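Local coordinates for short-chain-enoyl-CoA hydratase (Clostridium acetobutylicum, PDB 5Z7R), which catalyses the reversible hydration of crotonyl-CoA and also accepts hexenoyl-CoA, though not higher analogues, within butanoate metabolism, at residues M155-A158 with K159-F163; Q132-G136 with L137-P141. All blocks are in the same frame, centred on the assembly; numbering follows the deposited sequence.

Contact 1: M155-A158 with K159-F163; sequences MGMA and KQLIF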
ATOM      1  N   MET A 155      15.209   2.170  -9.687  1.00 26.98           N
ATOM      2  CA  MET A 155      15.473   3.531  -9.291  1.00 28.88           C
ATOM      3  C   MET A 155      16.818   4.107  -9.722  1.00 28.00           C
ATOM      4  O   MET A 155      16.895   5.260 -10.147  1.00 25.96           O
ATOM      5  CB  MET A 155      15.304   3.660  -7.800  1.00 32.52           C
ATOM      6  CG  MET A 155      13.852   3.552  -7.419  1.00 36.38           C
ATOM      7  SD  MET A 155      13.344   5.003  -6.499  1.00 49.64           S
ATOM      8  CE  MET A 155      14.544   5.033  -5.152  1.00 42.85           C
ATOM      9  N   GLY A 156      17.876   3.325  -9.612  1.00 26.57           N
ATOM     10  CA  GLY A 156      19.188   3.828 -10.000  1.00 26.50           C
ATOM     11  C   GLY A 156      19.179   4.446 -11.370  1.00 26.15           C
ATOM     12  O   GLY A 156      19.666   5.550 -11.554  1.00 25.98           O
ATOM     13  N   MET A 157      18.601   3.749 -12.335  1.00 27.15           N
ATOM     14  CA  MET A 157      18.699   4.168 -13.731  1.00 27.92           C
ATOM     15  C   MET A 157      17.680   5.246 -14.092  1.00 27.74           C
ATOM     16  O   MET A 157      18.006   6.186 -14.826  1.00 28.61           O
ATOM     17  CB  MET A 157      18.537   2.988 -14.704  1.00 28.50           C
ATOM     18  CG  MET A 157      19.807   2.229 -15.047  1.00 29.94           C
ATOM     19  SD  MET A 157      21.238   3.159 -15.666  1.00 30.69           S
ATOM     20  CE  MET A 157      20.515   4.385 -16.703  1.00 31.06           C
ATOM     21  N   ALA A 158      16.446   5.104 -13.603  1.00 27.20           N
ATOM     22  CA  ALA A 158      15.408   6.097 -13.830  1.00 24.02           C
ATOM     23  C   ALA A 158      15.881   7.445 -13.300  1.00 26.05           C
ATOM     24  O   ALA A 158      15.775   8.466 -14.008  1.00 27.41           O
ATOM     25  CB  ALA A 158      14.119   5.675 -13.167  1.00 24.70           C
ATOM     26  N   LYS A 159      16.443   7.461 -12.092  1.00 23.70           N
ATOM     27  CA  LYS A 159      16.909   8.700 -11.531  1.00 25.95           C
ATOM     28  C   LYS A 159      18.031   9.338 -12.332  1.00 26.99           C
ATOM     29  O   LYS A 159      18.092  10.561 -12.489  1.00 24.27           O
ATOM     30  CB  LYS A 159      17.323   8.514 -10.065  1.00 28.19           C
ATOM     31  CG  LYS A 159      16.131   8.373  -9.126  1.00 28.62           C
ATOM     32  CD  LYS A 159      16.572   8.098  -7.696  1.00 28.42           C
ATOM     33  CE  LYS A 159      15.429   8.340  -6.732  1.00 28.60           C
ATOM     34  NZ  LYS A 159      15.911   8.532  -5.343  1.00 29.24           N
ATOM     35  N   GLN A 160      18.938   8.512 -12.835  1.00 31.27           N
ATOM     36  CA  GLN A 160      20.028   9.042 -13.654  1.00 31.92           C
ATOM     37  C   GLN A 160      19.501   9.627 -14.960  1.00 29.84           C
ATOM     38  O   GLN A 160      19.921  10.689 -15.388  1.00 29.49           O
ATOM     39  CB  GLN A 160      21.076   7.973 -13.951  1.00 32.54           C
ATOM     40  CG  GLN A 160      22.363   8.570 -14.504  1.00 33.43           C
ATOM     41  CD  GLN A 160      23.362   7.524 -14.917  1.00 34.75           C
ATOM     42  OE1 GLN A 160      23.962   6.879 -14.077  1.00 37.45           O
ATOM     43  NE2 GLN A 160      23.533   7.338 -16.220  1.00 36.48           N
ATOM     44  N   LEU A 161      18.589   8.909 -15.593  1.00 29.10           N
ATOM     45  CA  LEU A 161      18.010   9.362 -16.845  1.00 28.62           C
ATOM     46  C   LEU A 161      17.229  10.672 -16.686  1.00 27.05           C
ATOM     47  O   LEU A 161      17.356  11.565 -17.509  1.00 29.64           O
ATOM     48  CB  LEU A 161      17.113   8.263 -17.435  1.00 29.99           C
ATOM     49  CG  LEU A 161      17.657   7.416 -18.604  1.00 30.93           C
ATOM     50  CD1 LEU A 161      19.160   7.198 -18.602  1.00 30.80           C
ATOM     51  CD2 LEU A 161      16.913   6.087 -18.620  1.00 32.39           C
ATOM     52  N   ILE A 162      16.439  10.790 -15.631  1.00 26.87           N
ATOM     53  CA  ILE A 162      15.617  11.986 -15.412  1.00 24.97           C
ATOM     54  C   ILE A 162      16.382  13.182 -14.870  1.00 24.40           C
ATOM     55  O   ILE A 162      16.146  14.302 -15.305  1.00 24.69           O
ATOM     56  CB  ILE A 162      14.389  11.688 -14.544  1.00 23.73           C
ATOM     57  CG1 ILE A 162      13.401  10.790 -15.293  1.00 25.28           C
ATOM     58  CG2 ILE A 162      13.626  12.966 -14.227  1.00 23.60           C
ATOM     59  CD1 ILE A 162      12.365  10.085 -14.401  1.00 25.32           C
ATOM     60  N   PHE A 163      17.303  12.974 -13.942  1.00 26.22           N
ATOM     61  CA  PHE A 163      18.101  14.090 -13.448  1.00 27.25           C
ATOM     62  C   PHE A 163      19.083  14.605 -14.478  1.00 29.29           C
ATOM     63  O   PHE A 163      19.285  15.813 -14.539  1.00 33.69           O
ATOM     64  CB  PHE A 163      18.896  13.779 -12.169  1.00 26.18           C
ATOM     65  CG  PHE A 163      18.078  13.258 -11.025  1.00 25.50           C
ATOM     66  CD1 PHE A 163      16.705  13.425 -10.960  1.00 26.76           C
ATOM     67  CD2 PHE A 163      18.708  12.603  -9.970  1.00 24.77           C
ATOM     68  CE1 PHE A 163      15.977  12.899  -9.896  1.00 26.31           C
ATOM     69  CE2 PHE A 163      17.978  12.094  -8.903  1.00 24.13           C
ATOM     70  CZ  PHE A 163      16.620  12.241  -8.865  1.00 24.68           C
TER
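Met-157 O takes the amide hydrogen of Leu-161 N at 2.9 Å, with 165° at the hydrogen and the donor tilted modestly from the carbonyl plane. Ala-158 O and Ile-162 N, also 2.9 Å apart, make the next bond, and the donor stands nearly along the C=O axis. The first bond of the series, from Lys-159 N to Met-155 O, is 3.0 Å long, whereas the next, from Gln-160 N to Gly-156 O, is weak at 3.3 Å. This i to i+4 series, with phi and psi helical throughout, belongs to helix 155-164 of the crotonase fold, which lies against a second copy of the protein. Met-155 and Lys-159 run side by side in the same direction, and the methyl CE of Met-155 comes 3.8 Å from Lys-159 CE. Lysine torsions chi2 to chi4, all near 180°, keep the chain extended, carrying NZ to a salt bridge with Asp-120 of the second subunit. Two residues on, Met-157 bends at chi2 (-53°) and chi3, which brings its CE back to 3.7 Å from Leu-161 CD1 although CB starts out away from that residue. Ala-158, by contrast, packs on Leu-149 and Val-153 of helix 145-153.

Contact 2: Q132-G136 with L137-P141; sequences QPEVG and LGITP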
ATOM      1  N   GLN A 132      14.354  11.286 -21.348  1.00 30.52           N
ATOM      2  CA  GLN A 132      13.405  12.167 -20.650  1.00 31.14           C
ATOM      3  C   GLN A 132      14.040  13.541 -20.569  1.00 30.00           C
ATOM      4  O   GLN A 132      14.689  13.860 -19.593  1.00 31.21           O
ATOM      5  CB  GLN A 132      13.122  11.687 -19.216  1.00 29.22           C
ATOM      6  CG  GLN A 132      12.311  10.407 -19.076  1.00 27.97           C
ATOM      7  CD  GLN A 132      10.907  10.478 -19.656  1.00 30.42           C
ATOM      8  OE1 GLN A 132      10.334  11.555 -19.854  1.00 29.87           O
ATOM      9  NE2 GLN A 132      10.335   9.313 -19.913  1.00 31.23           N
ATOM     10  N   PRO A 133      13.821  14.388 -21.587  1.00 30.39           N
ATOM     11  CA  PRO A 133      14.525  15.675 -21.607  1.00 29.70           C
ATOM     12  C   PRO A 133      13.993  16.693 -20.589  1.00 30.08           C
ATOM     13  O   PRO A 133      14.625  17.758 -20.369  1.00 32.53           O
ATOM     14  CB  PRO A 133      14.282  16.190 -23.034  1.00 29.44           C
ATOM     15  CG  PRO A 133      13.598  15.112 -23.777  1.00 28.32           C
ATOM     16  CD  PRO A 133      12.955  14.218 -22.760  1.00 28.96           C
ATOM     17  N   GLU A 134      12.868  16.355 -19.955  1.00 28.60           N
ATOM     18  CA  GLU A 134      11.997  17.356 -19.317  1.00 28.60           C
ATOM     19  C   GLU A 134      12.723  18.356 -18.431  1.00 29.08           C
ATOM     20  O   GLU A 134      12.535  19.556 -18.568  1.00 31.26           O
ATOM     21  CB  GLU A 134      10.859  16.682 -18.591  1.00 27.92           C
ATOM     22  CG  GLU A 134       9.825  16.103 -19.558  1.00 29.31           C
ATOM     23  CD  GLU A 134      10.094  14.686 -20.046  1.00 28.69           C
ATOM     24  OE1 GLU A 134       9.138  14.034 -20.551  1.00 26.85           O
ATOM     25  OE2 GLU A 134      11.252  14.224 -19.932  1.00 30.41           O
ATOM     26  N   VAL A 135      13.605  17.883 -17.570  1.00 30.15           N
ATOM     27  CA  VAL A 135      14.280  18.774 -16.624  1.00 30.95           C
ATOM     28  C   VAL A 135      15.201  19.828 -17.289  1.00 30.40           C
ATOM     29  O   VAL A 135      15.520  20.877 -16.694  1.00 28.62           O
ATOM     30  CB  VAL A 135      15.021  17.946 -15.535  1.00 32.87           C
ATOM     31  CG1 VAL A 135      16.260  17.226 -16.073  1.00 31.93           C
ATOM     32  CG2 VAL A 135      15.439  18.866 -14.417  1.00 37.23           C
ATOM     33  N   GLY A 136      15.643  19.561 -18.516  1.00 32.20           N
ATOM     34  CA  GLY A 136      16.321  20.608 -19.303  1.00 34.56           C
ATOM     35  C   GLY A 136      15.409  21.788 -19.648  1.00 35.10           C
ATOM     36  O   GLY A 136      15.888  22.901 -19.885  1.00 34.15           O
ATOM     37  N   LEU A 137      14.101  21.517 -19.694  1.00 34.84           N
ATOM     38  CA  LEU A 137      13.059  22.513 -19.990  1.00 37.56           C
ATOM     39  C   LEU A 137      12.343  23.082 -18.730  1.00 38.04           C
ATOM     40  O   LEU A 137      11.321  23.773 -18.831  1.00 39.65           O
ATOM     41  CB  LEU A 137      12.038  21.916 -20.982  1.00 38.79           C
ATOM     42  CG  LEU A 137      12.700  21.246 -22.213  1.00 40.58           C
ATOM     43  CD1 LEU A 137      12.583  19.737 -22.175  1.00 42.22           C
ATOM     44  CD2 LEU A 137      12.113  21.703 -23.528  1.00 42.58           C
ATOM     45  N   GLY A 138      12.899  22.814 -17.551  1.00 34.86           N
ATOM     46  CA  GLY A 138      12.366  23.334 -16.316  1.00 31.31           C
ATOM     47  C   GLY A 138      11.084  22.677 -15.875  1.00 29.71           C
ATOM     48  O   GLY A 138      10.368  23.237 -15.059  1.00 29.46           O
ATOM     49  N   ILE A 139      10.819  21.486 -16.402  1.00 29.42           N
ATOM     50  CA  ILE A 139       9.716  20.646 -15.948  1.00 29.51           C
ATOM     51  C   ILE A 139      10.139  19.221 -15.574  1.00 30.68           C
ATOM     52  O   ILE A 139      11.180  18.737 -15.994  1.00 32.84           O
ATOM     53  CB  ILE A 139       8.612  20.483 -17.031  1.00 30.04           C
ATOM     54  CG1 ILE A 139       9.205  20.249 -18.429  1.00 26.87           C
ATOM     55  CG2 ILE A 139       7.667  21.677 -17.055  1.00 31.66           C
ATOM     56  CD1 ILE A 139       8.154  19.707 -19.361  1.00 26.18           C
ATOM     57  N   THR A 140       9.289  18.551 -14.792  1.00 31.45           N
ATOM     58  CA  THR A 140       9.409  17.119 -14.549  1.00 31.24           C
ATOM     59  C   THR A 140       8.701  16.439 -15.694  1.00 28.76           C
ATOM     60  O   THR A 140       7.912  17.063 -16.369  1.00 27.05           O
ATOM     61  CB  THR A 140       8.626  16.670 -13.300  1.00 29.34           C
ATOM     62  OG1 THR A 140       7.219  16.765 -13.559  1.00 27.50           O
ATOM     63  CG2 THR A 140       8.978  17.521 -12.089  1.00 28.85           C
ATOM     64  N   PRO A 141       8.951  15.148 -15.874  1.00 27.70           N
ATOM     65  CA  PRO A 141       8.074  14.383 -16.721  1.00 28.52           C
ATOM     66  C   PRO A 141       6.615  14.649 -16.336  1.00 27.37           C
ATOM     67  O   PRO A 141       6.323  14.814 -15.170  1.00 31.00           O
ATOM     68  CB  PRO A 141       8.507  12.936 -16.438  1.00 28.51           C
ATOM     69  CG  PRO A 141       9.994  13.070 -16.143  1.00 27.33           C
ATOM     70  CD  PRO A 141      10.125  14.364 -15.415  1.00 28.33           C
TER
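Glu-134 lays its side chain against the returning arm of the turn, CB lying 3.3 Å from Ile-139 O and CG 3.8 Å from Pro-141 CA. Its chi1 of -72° sets CG anti to the carbonyl carbon, and a bend at chi2 (88°) directs the carboxylate past the proline, with CD 3.9 Å from Pro-141 CA. The aliphatic part of the chain thus lies along the Ile-139 to Pro-141 backbone and crosses the proline obliquely, which probably limits its rotation. By similarity Glu-134 is the proton acceptor of the active site, and its OE1 lies close to OE1 of Glu-114, the probable nucleophile. On the backbone, Glu-134 O receives Leu-137 N at 2.8 Å, a 3-10 type bond whose donor stands above the carbonyl plane. Two weak bonds follow, Ile-139 N to Glu-134 O (6→1) and Gly-138 N to Val-135 O (5→2); with Gly-138 at a phi of 73°, they form a Schellman motif that closes the 3-10 segment and reverses the chain. Ile-139 holds CG1 between its backbone N and carbonyl carbon, which sets that atom 3.4 Å from Glu-134 O. With CG anti to its carbonyl carbon, Leu-137 carries CD1 back to 3.4 Å from Pro-133 O, with Pro-133 CB at 4.0 Å. In the sequence the turn follows strand 129-131 and precedes helix 145-153; Gln-132 and Pro-141 pack on helix 111-117 and on Ile-162 of helix 155-164, while Leu-137 meets Phe-249 of the second subunit.

In the fold
From the N terminus, contact 2 comes first: after strand 129-131 the chain turns back within residues 132-141, then passes through helix 145-153 to reach contact 1, one stretch of helix 155-164. The two are in series, neither nested nor crossed, and each is local. Their centres are 13 Å apart, yet they touch mainly through Ile-162, whose O packs on Val-135 CG1, as does Phe-163 O, and whose CG2 lies 4.0 Å from Pro-141 CD; Ile-162 CG1 is equally far from Gln-132 CG. Helix 155-164 thereby backs the turn that carries the probable proton acceptor. Both contacts also meet the second subunit, so turn and helix together form part of that interface.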